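Local structure of serine-tRNA ligase (Naegleria fowleri, 6BLJ) at residues 188-193 and 397-402; 328-333 and 447-452; 83-88 and 114-119; 58-63 and 127-132. The protein probably attaches serine to its cognate tRNA in the cytoplasm, activating the amino acid with ATP through a seryl-adenylate. One frame throughout, in Å; residues are numbered along the deposited sequence.

Contact 1. Residues 188-193 and 397-402; sequences CLKHID and GADEGN
The amino group of Lys190 joins the two segments. Its NZ donates to the backbone oxygen of Gly397, with NZ and O 2.9 Å apart. The same NZ forms a salt bridge with OD1 of Asp399, also at 2.9 Å. The carboxylate is met from above its plane, 66° out of it, while the Gly397 carbonyl is approached closer to its own plane, with a tilt of 17°. The Lys190 chain leaves the backbone with CG anti to N (chi1 -154°), then bends at both chi3 and chi4. These bends bring NZ to the Gly397 carbonyl and the Asp399 carboxylate, and the lysine crosses the aspartate side chain at about a right angle. Gly397 packs directly on the other backbone, its CA 3.6 Å from the O of Leu189. A water lies 2.9 Å from both Cys188 O and Gly397 O and bridges the two backbones. The contact joins the start of helix 191-197, with Lys190 as its N-cap residue, to the surface loop between strands 387-394 and 404-412 of the class II core. Asp399 opens a type II beta turn, closed by the bond from Asn402 N to Asp399 O. Farther out, Glu457 of helix 448-458 accepts from the backbone N of both His191 and Gly397, tying the two segments to one carboxylate. Lys179 binds Ala398 O. Asn402 ND2 reaches Asp162 of the second subunit.

Contact 2. Residues 328-333 and 447-452; sequences FRVHQF and ATSRTL. With AMP (adenosine monophosphate), chain D.
The carbonyl oxygen of Phe328 is gripped by two nitrogens of Arg450. Arg450 NE lies 2.9 Å and Arg450 NH2 3.0 Å from Phe328 O, and both come from the same face of the carbonyl plane. The oxygen sits at the edge of the guanidinium, close to its plane. The same guanidinium lies flat on the Phe328 ring, planes 5° apart, with CZ 3.8 Å from the ring centroid in a cation-pi contact. Its opposite face carries the AMP ribose, where C2' is 3.6 Å from Arg450 NH1. The adenine is read by backbone: Val330 N donates to AMP N1 at 3.0 Å, nearly straight at 171°, and AMP N6 donates to Val330 O. The Phe333 ring covers one face of the base, with its CZ 3.5 Å from AMP C4. Ala447 CB packs against the ribose. This is the adenylate pocket of a class II synthetase; Phe333 and Arg450 probably correspond to the motif 2 phenylalanine and motif 3 arginine. Arg450 NH1 also pairs with Glu406, and Arg329 with Asp323 and Glu316. Two bonds, a stack and the Glu406 carboxylate probably fix the rotation of the Arg450 guanidinium, so that it presents one face to the ribose.

Contact 3. Residues 83-88 and 114-119; sequences DDLELP and TNQLKK
Gln116 and Leu87 form the closer-packed part of this contact. Gln116 NE2 donates to the backbone O of Glu86 at 3.0 Å, with an N-H...O angle of 164°. The oxygen lies in the amide plane of the glutamine. The extended Gln116 chain crosses Leu85 at a slant, and Leu85 CB is 3.6 Å from Gln116 NE2. Leu87 slides past Lys119 in the opposite direction, its CD2 4.0 Å from Lys119 CB. Farther along the helix, Leu87 also touches Leu120 and Tyr123. The more exposed side is held by polar contacts. Lys119 reaches across to the 83-88 backbone and bends at chi4 (84°), which brings NZ to Leu85 O at 3.1 Å, above that carbonyl plane. Asp84 OD1 also pairs with Lys119 NZ, but their modelled separation is too short to be relied on. Glu86 lies nearby, its OE2 4.2 Å from Lys119 NZ, beyond salt-bridge range. Asn115 ND2 gives a weak bond to Asp83 O, which also accepts from Asn113. Polar side chains of a helix thus hold an irregular loop by its carbonyls. The contact ties the connection after helix 38-76 to the start of helix 114-147, at the far end of the helical arm characteristic of seryl-tRNA synthetases.

Contact 4. Residues 58-63 and 127-132; sequences NHIKSF and VHIKNS
Ile60 makes most of the apolar contact between the two helices. Its CG2 lies 3.6 Å from Ile129 CG1, and the two isoleucines slide past each other in opposite directions. The same methyl touches His128 CB at 3.9 Å. The CG2 branch is anti to the backbone N, while CG1 is anti to the carbonyl carbon (chi1 -60°). The two branches therefore reach different partners, and CD1 at the end of the second meets Ser132. On the exposed side, Lys61 CG reaches Ile129 CD1 at 4.2 Å. Ile124 of helix 114-147 extends this apolar surface, touching both Ile60 and Ile129.

Polar groups add little across the contact. Ser132 is buried beside Ile60, its OG 3.3 Å from Ile60 CD1, a van der Waals contact with a methyl. Within the first helix, Ser62 OG bonds to His59 O.

Nearby aromatic rings pair outside the contact. Phe63 stacks on Phe99, and the His128 ring meets Tyr123. His128 also packs on Lys430 of the fourth subunit.

The axes of segments 58-63 and 127-132 approach to 9.6 Å and run antiparallel, with 153° between their directions. This is the antiparallel coiled-coil arm of seryl-tRNA synthetases. No hydrogen bond crosses between the segments, and the one ion pair named between the helices, Lys61 with Glu133, is long and weak. Burial of aliphatic surface is therefore probably what holds the helices together here.

Overall arrangement
The four contacts fall into two distant groups. Contacts 4 and 3 come first along the chain, in the N-terminal helical arm. They share helix 114-147, and their centres are about 19 Å apart; contact 3 lies within the chain span that contact 4 brackets. Contacts 1 and 2 belong to the catalytic part, with centres about 16 Å apart. Their segments alternate in sequence, and they meet where His191 packs on Phe328. Helix 448-458 supplies one segment of contact 2 and lends Glu457 to contact 1. Centres of contacts 2 and 3 are about 78 Å apart. The AMP pocket thus lies far from these parts of the arm, which in this family binds the long variable arm of tRNA.

Contact 1. Residues 188-193 and 397-402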
# COMPACT_ATOMS: atom_id res chain seq x y z
N CYS A 188 40.41 -8.31 -0.50
CA CYS A 188 39.39 -8.17 -1.54
C CYS A 188 38.46 -7.00 -1.26
O CYS A 188 38.01 -6.81 -0.13
CB CYS A 188 38.56 -9.45 -1.64
SG CYS A 188 39.41 -10.82 -2.47
N LEU A 189 38.19 -6.21 -2.29
CA LEU A 189 37.22 -5.13 -2.20
C LEU A 189 35.80 -5.67 -2.38
O LEU A 189 35.57 -6.72 -2.96
CB LEU A 189 37.49 -4.06 -3.26
CG LEU A 189 38.82 -3.31 -3.23
CD1 LEU A 189 38.92 -2.40 -4.44
CD2 LEU A 189 38.89 -2.50 -1.95
N LYS A 190 34.84 -4.90 -1.86
CA LYS A 190 33.41 -5.12 -2.01
C LYS A 190 32.93 -4.65 -3.38
O LYS A 190 33.49 -3.72 -3.96
CB LYS A 190 32.68 -4.33 -0.91
CG LYS A 190 31.33 -4.84 -0.48
CD LYS A 190 30.86 -4.06 0.76
CE LYS A 190 31.87 -4.15 1.90
NZ LYS A 190 31.83 -5.44 2.65
N HIS A 191 31.83 -5.24 -3.87
CA HIS A 191 31.37 -4.95 -5.24
C HIS A 191 31.16 -3.45 -5.49
O HIS A 191 31.54 -2.95 -6.56
CB HIS A 191 30.08 -5.74 -5.54
CG HIS A 191 29.00 -5.59 -4.51
ND1 HIS A 191 28.12 -4.53 -4.49
CD2 HIS A 191 28.67 -6.37 -3.46
CE1 HIS A 191 27.30 -4.66 -3.47
NE2 HIS A 191 27.60 -5.78 -2.83
N ILE A 192 30.58 -2.71 -4.54
CA ILE A 192 30.27 -1.30 -4.83
C ILE A 192 31.55 -0.49 -5.07
O ILE A 192 31.60 0.34 -5.98
CB ILE A 192 29.40 -0.68 -3.71
CG1 ILE A 192 29.00 0.76 -4.11
CG2 ILE A 192 30.13 -0.68 -2.35
CD1 ILE A 192 28.11 1.43 -3.10
N ASP A 193 32.60 -0.74 -4.28
CA ASP A 193 33.86 -0.02 -4.47
C ASP A 193 34.51 -0.40 -5.78
O ASP A 193 35.03 0.47 -6.50
CB ASP A 193 34.81 -0.29 -3.30
CG ASP A 193 34.25 0.20 -1.98
OD1 ASP A 193 33.85 1.38 -1.94
OD2 ASP A 193 34.19 -0.58 -1.01
N GLY A 397 34.52 -10.13 -0.75
CA GLY A 397 34.58 -8.81 -0.17
C GLY A 397 33.55 -8.53 0.91
O GLY A 397 33.52 -7.41 1.43
N ALA A 398 32.70 -9.50 1.27
CA ALA A 398 31.64 -9.21 2.22
C ALA A 398 32.19 -8.95 3.62
O ALA A 398 33.29 -9.37 3.97
CB ALA A 398 30.65 -10.38 2.31
N ASP A 399 31.37 -8.27 4.42
CA ASP A 399 31.66 -8.15 5.84
C ASP A 399 31.68 -9.53 6.46
O ASP A 399 30.96 -10.44 6.02
CB ASP A 399 30.61 -7.26 6.53
CG ASP A 399 30.59 -5.84 5.99
OD1 ASP A 399 31.67 -5.35 5.59
OD2 ASP A 399 29.50 -5.23 5.93
N GLU A 400 32.49 -9.68 7.50
CA GLU A 400 32.72 -10.97 8.15
C GLU A 400 31.40 -11.65 8.49
O GLU A 400 30.47 -11.02 9.01
CB GLU A 400 33.57 -10.76 9.41
CG GLU A 400 34.04 -12.03 10.09
CD GLU A 400 34.97 -11.74 11.26
OE1 GLU A 400 34.87 -10.64 11.85
OE2 GLU A 400 35.83 -12.60 11.57
N GLY A 401 31.31 -12.94 8.17
CA GLY A 401 30.12 -13.72 8.39
C GLY A 401 29.07 -13.65 7.30
O GLY A 401 28.15 -14.48 7.30
N ASN A 402 29.18 -12.72 6.36
CA ASN A 402 28.16 -12.55 5.32
C ASN A 402 28.67 -12.99 3.95
O ASN A 402 28.19 -12.49 2.92
CB ASN A 402 27.68 -11.11 5.25
CG ASN A 402 27.03 -10.65 6.53
OD1 ASN A 402 26.05 -11.23 6.99
ND2 ASN A 402 27.57 -9.58 7.12
O HOH W 1 35.91 -5.86 1.63

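Contact 2. Residues 328-333 and 447-452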
# COMPACT_ATOMS: atom_id res chain seq x y z
N PHE A 328 23.37 -5.04 -5.32
CA PHE A 328 23.05 -6.37 -4.80
C PHE A 328 21.55 -6.53 -4.54
O PHE A 328 20.96 -7.57 -4.85
CB PHE A 328 23.86 -6.62 -3.52
CG PHE A 328 23.59 -7.93 -2.85
CD1 PHE A 328 22.53 -8.06 -1.97
CD2 PHE A 328 24.42 -9.02 -3.06
CE1 PHE A 328 22.28 -9.27 -1.32
CE2 PHE A 328 24.19 -10.24 -2.40
CZ PHE A 328 23.12 -10.36 -1.54
N ARG A 329 20.93 -5.53 -3.92
CA ARG A 329 19.49 -5.52 -3.67
C ARG A 329 18.95 -4.21 -4.20
O ARG A 329 19.19 -3.15 -3.60
CB ARG A 329 19.19 -5.68 -2.18
CG ARG A 329 17.69 -5.69 -1.87
CD ARG A 329 17.43 -5.72 -0.37
NE ARG A 329 18.04 -6.88 0.27
CZ ARG A 329 17.49 -8.09 0.30
NH1 ARG A 329 16.30 -8.30 -0.25
NH2 ARG A 329 18.13 -9.09 0.89
N VAL A 330 18.18 -4.28 -5.28
CA VAL A 330 17.66 -3.11 -5.98
C VAL A 330 16.17 -3.31 -6.23
O VAL A 330 15.61 -4.37 -5.93
CB VAL A 330 18.42 -2.85 -7.29
CG1 VAL A 330 19.84 -2.35 -7.01
CG2 VAL A 330 18.48 -4.14 -8.14
N HIS A 331 15.52 -2.28 -6.77
CA HIS A 331 14.11 -2.35 -7.17
C HIS A 331 13.93 -2.82 -8.61
O HIS A 331 12.80 -3.14 -8.98
CB HIS A 331 13.42 -0.99 -7.03
CG HIS A 331 13.45 -0.43 -5.64
ND1 HIS A 331 12.84 -1.06 -4.57
CD2 HIS A 331 13.98 0.71 -5.15
CE1 HIS A 331 13.01 -0.33 -3.48
NE2 HIS A 331 13.71 0.74 -3.81
N GLN A 332 15.01 -2.87 -9.39
CA GLN A 332 14.94 -3.12 -10.83
C GLN A 332 16.16 -3.93 -11.26
O GLN A 332 17.30 -3.47 -11.09
CB GLN A 332 14.88 -1.79 -11.59
CG GLN A 332 14.94 -1.88 -13.10
CD GLN A 332 15.15 -0.50 -13.73
OE1 GLN A 332 14.49 0.47 -13.37
NE2 GLN A 332 16.11 -0.40 -14.64
N PHE A 333 15.93 -5.12 -11.82
CA PHE A 333 17.03 -5.96 -12.29
C PHE A 333 16.51 -6.93 -13.34
O PHE A 333 15.32 -7.26 -13.39
CB PHE A 333 17.68 -6.71 -11.10
CG PHE A 333 16.71 -7.61 -10.35
CD1 PHE A 333 15.90 -7.10 -9.35
CD2 PHE A 333 16.62 -8.97 -10.65
CE1 PHE A 333 15.02 -7.93 -8.63
CE2 PHE A 333 15.74 -9.80 -9.95
CZ PHE A 333 14.94 -9.26 -8.93
N ALA A 447 20.07 -13.69 -11.96
CA ALA A 447 19.66 -12.30 -11.79
C ALA A 447 20.92 -11.45 -11.93
O ALA A 447 21.86 -11.60 -11.14
CB ALA A 447 18.99 -12.11 -10.43
N THR A 448 20.97 -10.60 -12.96
CA THR A 448 22.29 -10.20 -13.43
C THR A 448 22.97 -9.15 -12.55
O THR A 448 24.19 -9.19 -12.42
CB THR A 448 22.23 -9.74 -14.90
OG1 THR A 448 21.34 -8.62 -15.03
CG2 THR A 448 21.75 -10.90 -15.80
N SER A 449 22.23 -8.22 -11.92
CA SER A 449 22.92 -7.21 -11.11
C SER A 449 23.63 -7.85 -9.91
O SER A 449 24.78 -7.51 -9.62
CB SER A 449 21.95 -6.10 -10.68
OG SER A 449 21.13 -6.44 -9.56
N ARG A 450 22.98 -8.81 -9.24
CA ARG A 450 23.64 -9.49 -8.13
C ARG A 450 24.73 -10.46 -8.62
O ARG A 450 25.74 -10.65 -7.93
CB ARG A 450 22.61 -10.24 -7.27
CG ARG A 450 23.17 -10.83 -5.96
CD ARG A 450 22.07 -11.44 -5.09
NE ARG A 450 21.13 -10.43 -4.62
CZ ARG A 450 20.17 -10.67 -3.72
NH1 ARG A 450 20.06 -11.89 -3.18
NH2 ARG A 450 19.37 -9.68 -3.33
N THR A 451 24.53 -11.12 -9.77
CA THR A 451 25.60 -11.95 -10.33
C THR A 451 26.80 -11.10 -10.73
O THR A 451 27.95 -11.51 -10.53
CB THR A 451 25.07 -12.79 -11.51
OG1 THR A 451 24.06 -13.70 -11.04
CG2 THR A 451 26.17 -13.61 -12.18
N LEU A 452 26.56 -9.88 -11.26
CA LEU A 452 27.67 -8.96 -11.55
C LEU A 452 28.43 -8.57 -10.29
O LEU A 452 29.66 -8.48 -10.32
CB LEU A 452 27.17 -7.68 -12.24
CG LEU A 452 26.71 -7.65 -13.71
CD1 LEU A 452 26.24 -6.24 -14.06
CD2 LEU A 452 27.82 -8.13 -14.67
P AMP D . 13.42 -14.80 -5.31
O1P AMP D . 13.13 -13.92 -4.09
O2P AMP D . 12.46 -14.80 -6.43
O3P AMP D . 13.74 -16.21 -4.82
O5' AMP D . 14.78 -14.24 -5.90
C5' AMP D . 15.45 -14.91 -6.97
C4' AMP D . 16.83 -14.31 -7.19
O4' AMP D . 16.70 -12.98 -7.74
C3' AMP D . 17.66 -14.12 -5.94
O3' AMP D . 18.33 -15.30 -5.55
C2' AMP D . 18.59 -12.98 -6.32
O2' AMP D . 19.66 -13.48 -7.11
C1' AMP D . 17.69 -12.13 -7.21
N9 AMP D . 17.03 -11.02 -6.48
C8 AMP D . 15.94 -11.12 -5.66
N7 AMP D . 15.55 -9.98 -5.14
C5 AMP D . 16.45 -9.06 -5.65
C6 AMP D . 16.59 -7.67 -5.48
N6 AMP D . 15.75 -6.91 -4.75
N1 AMP D . 17.62 -7.06 -6.10
C2 AMP D . 18.44 -7.79 -6.87
N3 AMP D . 18.39 -9.11 -7.13
C4 AMP D . 17.38 -9.69 -6.48

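Contact 3. Residues 83-88 and 114-119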
# COMPACT_ATOMS: atom_id res chain seq x y z
N ASP A 83 -62.03 -27.89 -3.52
CA ASP A 83 -61.97 -26.46 -3.76
C ASP A 83 -60.51 -25.97 -3.77
O ASP A 83 -59.59 -26.67 -3.35
CB ASP A 83 -62.77 -25.70 -2.70
CG ASP A 83 -64.25 -25.96 -2.81
OD1 ASP A 83 -64.71 -26.21 -3.95
OD2 ASP A 83 -64.94 -25.91 -1.77
N ASP A 84 -60.34 -24.75 -4.27
CA ASP A 84 -59.03 -24.10 -4.41
C ASP A 84 -58.61 -23.51 -3.06
O ASP A 84 -58.50 -22.30 -2.88
CB ASP A 84 -59.10 -23.05 -5.51
CG ASP A 84 -57.74 -22.45 -5.85
OD1 ASP A 84 -56.71 -23.08 -5.53
OD2 ASP A 84 -57.70 -21.34 -6.42
N LEU A 85 -58.38 -24.40 -2.10
CA LEU A 85 -58.10 -23.98 -0.74
C LEU A 85 -56.62 -23.65 -0.55
O LEU A 85 -55.75 -24.21 -1.21
CB LEU A 85 -58.51 -25.07 0.25
CG LEU A 85 -59.98 -25.50 0.23
CD1 LEU A 85 -60.16 -26.73 1.09
CD2 LEU A 85 -60.86 -24.37 0.72
N GLU A 86 -56.35 -22.73 0.37
CA GLU A 86 -54.99 -22.46 0.79
C GLU A 86 -54.49 -23.58 1.71
O GLU A 86 -55.29 -24.34 2.28
CB GLU A 86 -54.89 -21.11 1.51
CG GLU A 86 -55.31 -19.92 0.66
CD GLU A 86 -54.49 -19.78 -0.61
OE1 GLU A 86 -53.25 -19.83 -0.52
OE2 GLU A 86 -55.09 -19.65 -1.70
N LEU A 87 -53.16 -23.69 1.82
CA LEU A 87 -52.57 -24.62 2.78
C LEU A 87 -52.80 -24.12 4.20
O LEU A 87 -52.60 -22.93 4.47
CB LEU A 87 -51.05 -24.77 2.54
CG LEU A 87 -50.51 -25.18 1.18
CD1 LEU A 87 -48.99 -25.04 1.14
CD2 LEU A 87 -50.92 -26.61 0.86
N PRO A 88 -53.19 -24.99 5.13
CA PRO A 88 -53.32 -24.56 6.52
C PRO A 88 -51.99 -24.08 7.09
O PRO A 88 -50.93 -24.59 6.74
CB PRO A 88 -53.81 -25.82 7.24
CG PRO A 88 -54.41 -26.66 6.17
CD PRO A 88 -53.61 -26.38 4.93
N THR A 114 -56.58 -32.49 -3.47
CA THR A 114 -55.52 -32.60 -4.47
C THR A 114 -55.01 -31.22 -4.89
O THR A 114 -53.81 -31.07 -5.16
CB THR A 114 -56.03 -33.39 -5.67
OG1 THR A 114 -56.36 -34.72 -5.23
CG2 THR A 114 -54.95 -33.48 -6.75
N ASN A 115 -55.89 -30.21 -4.94
CA ASN A 115 -55.42 -28.85 -5.18
C ASN A 115 -54.42 -28.41 -4.10
O ASN A 115 -53.40 -27.78 -4.41
CB ASN A 115 -56.60 -27.88 -5.24
CG ASN A 115 -57.43 -28.04 -6.50
OD1 ASN A 115 -56.92 -28.39 -7.56
ND2 ASN A 115 -58.74 -27.78 -6.38
N GLN A 116 -54.71 -28.74 -2.84
CA GLN A 116 -53.78 -28.38 -1.77
C GLN A 116 -52.48 -29.16 -1.87
O GLN A 116 -51.41 -28.62 -1.53
CB GLN A 116 -54.42 -28.60 -0.40
CG GLN A 116 -55.55 -27.62 -0.07
CD GLN A 116 -56.28 -28.03 1.18
OE1 GLN A 116 -56.81 -29.14 1.26
NE2 GLN A 116 -56.30 -27.15 2.18
N LEU A 117 -52.52 -30.40 -2.37
CA LEU A 117 -51.28 -31.15 -2.48
C LEU A 117 -50.38 -30.54 -3.54
O LEU A 117 -49.16 -30.48 -3.35
CB LEU A 117 -51.56 -32.62 -2.83
CG LEU A 117 -52.22 -33.49 -1.76
CD1 LEU A 117 -52.54 -34.88 -2.31
CD2 LEU A 117 -51.33 -33.57 -0.55
N LYS A 118 -50.96 -29.98 -4.60
CA LYS A 118 -50.12 -29.37 -5.62
C LYS A 118 -49.55 -28.05 -5.13
O LYS A 118 -48.41 -27.71 -5.47
CB LYS A 118 -50.91 -29.18 -6.92
CG LYS A 118 -51.53 -30.46 -7.47
CD LYS A 118 -51.93 -30.32 -8.93
CE LYS A 118 -53.35 -30.79 -9.15
NZ LYS A 118 -53.48 -31.49 -10.47
N LYS A 119 -50.30 -27.32 -4.29
CA LYS A 119 -49.76 -26.11 -3.69
C LYS A 119 -48.61 -26.43 -2.74
O LYS A 119 -47.62 -25.69 -2.66
CB LYS A 119 -50.84 -25.36 -2.90
CG LYS A 119 -51.81 -24.51 -3.71
CD LYS A 119 -52.66 -23.68 -2.74
CE LYS A 119 -53.48 -22.62 -3.44
NZ LYS A 119 -54.77 -23.15 -3.98

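Contact 4. Residues 58-63 and 127-132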
# COMPACT_ATOMS: atom_id res chain seq x y z
N ASN A 58 -31.49 -33.80 -0.20
CA ASN A 58 -32.08 -34.99 -0.81
C ASN A 58 -33.32 -35.46 -0.05
O ASN A 58 -34.26 -35.98 -0.66
CB ASN A 58 -31.02 -36.08 -0.93
CG ASN A 58 -29.92 -35.69 -1.91
OD1 ASN A 58 -30.18 -35.02 -2.90
ND2 ASN A 58 -28.68 -36.09 -1.61
N HIS A 59 -33.34 -35.28 1.27
CA HIS A 59 -34.53 -35.62 2.05
C HIS A 59 -35.71 -34.73 1.66
O HIS A 59 -36.84 -35.21 1.51
CB HIS A 59 -34.24 -35.47 3.54
CG HIS A 59 -35.39 -35.80 4.44
ND1 HIS A 59 -36.34 -36.76 4.11
CD2 HIS A 59 -35.77 -35.29 5.63
CE1 HIS A 59 -37.24 -36.83 5.08
NE2 HIS A 59 -36.92 -35.95 6.01
N ILE A 60 -35.45 -33.43 1.47
CA ILE A 60 -36.52 -32.52 1.08
C ILE A 60 -37.00 -32.85 -0.33
O ILE A 60 -38.21 -32.85 -0.60
CB ILE A 60 -36.03 -31.06 1.16
CG1 ILE A 60 -35.59 -30.71 2.58
CG2 ILE A 60 -37.14 -30.11 0.74
CD1 ILE A 60 -34.80 -29.39 2.63
N LYS A 61 -36.07 -33.17 -1.23
CA LYS A 61 -36.43 -33.49 -2.61
C LYS A 61 -37.32 -34.72 -2.71
O LYS A 61 -38.14 -34.82 -3.63
CB LYS A 61 -35.17 -33.68 -3.45
CG LYS A 61 -34.62 -32.41 -4.07
CD LYS A 61 -33.19 -32.60 -4.54
CE LYS A 61 -32.80 -31.56 -5.57
NZ LYS A 61 -31.33 -31.54 -5.85
N SER A 62 -37.19 -35.66 -1.78
CA SER A 62 -38.03 -36.85 -1.82
C SER A 62 -39.50 -36.51 -1.59
O SER A 62 -40.38 -37.28 -2.00
CB SER A 62 -37.57 -37.88 -0.79
OG SER A 62 -37.89 -37.45 0.53
N PHE A 63 -39.77 -35.39 -0.90
CA PHE A 63 -41.15 -34.95 -0.67
C PHE A 63 -41.89 -34.71 -1.98
O PHE A 63 -43.11 -34.93 -2.06
CB PHE A 63 -41.17 -33.65 0.16
CG PHE A 63 -40.58 -33.79 1.55
CD1 PHE A 63 -40.24 -35.03 2.08
CD2 PHE A 63 -40.33 -32.65 2.31
CE1 PHE A 63 -39.71 -35.13 3.35
CE2 PHE A 63 -39.80 -32.75 3.59
CZ PHE A 63 -39.48 -33.99 4.11
N VAL A 127 -39.73 -22.68 -1.23
CA VAL A 127 -39.31 -22.21 0.08
C VAL A 127 -38.23 -23.11 0.69
O VAL A 127 -37.33 -22.62 1.37
CB VAL A 127 -40.54 -22.10 1.02
CG1 VAL A 127 -40.12 -21.75 2.45
CG2 VAL A 127 -41.53 -21.06 0.47
N HIS A 128 -38.30 -24.42 0.47
CA HIS A 128 -37.38 -25.32 1.15
C HIS A 128 -36.27 -25.86 0.26
O HIS A 128 -35.10 -25.87 0.67
CB HIS A 128 -38.17 -26.48 1.77
CG HIS A 128 -39.15 -26.02 2.80
ND1 HIS A 128 -38.92 -26.13 4.15
CD2 HIS A 128 -40.38 -25.47 2.67
CE1 HIS A 128 -39.96 -25.65 4.81
NE2 HIS A 128 -40.86 -25.25 3.94
N ILE A 129 -36.60 -26.32 -0.95
CA ILE A 129 -35.58 -26.87 -1.84
C ILE A 129 -34.60 -25.77 -2.26
O ILE A 129 -33.38 -25.94 -2.18
CB ILE A 129 -36.23 -27.55 -3.06
CG1 ILE A 129 -36.94 -28.84 -2.64
CG2 ILE A 129 -35.18 -27.85 -4.13
CD1 ILE A 129 -37.67 -29.52 -3.78
N LYS A 130 -35.13 -24.62 -2.68
CA LYS A 130 -34.26 -23.51 -3.06
C LYS A 130 -33.39 -23.05 -1.89
O LYS A 130 -32.19 -22.80 -2.06
CB LYS A 130 -35.09 -22.34 -3.59
N ASN A 131 -33.98 -22.94 -0.70
CA ASN A 131 -33.22 -22.52 0.47
C ASN A 131 -32.08 -23.50 0.77
O ASN A 131 -30.96 -23.08 1.07
CB ASN A 131 -34.13 -22.38 1.69
CG ASN A 131 -33.41 -21.81 2.89
OD1 ASN A 131 -33.10 -20.62 2.94
ND2 ASN A 131 -33.15 -22.66 3.88
N SER A 132 -32.35 -24.80 0.69
CA SER A 132 -31.32 -25.80 0.96
C SER A 132 -30.26 -25.82 -0.13
O SER A 132 -29.08 -26.05 0.15
CB SER A 132 -31.95 -27.18 1.11
OG SER A 132 -32.07 -27.53 2.48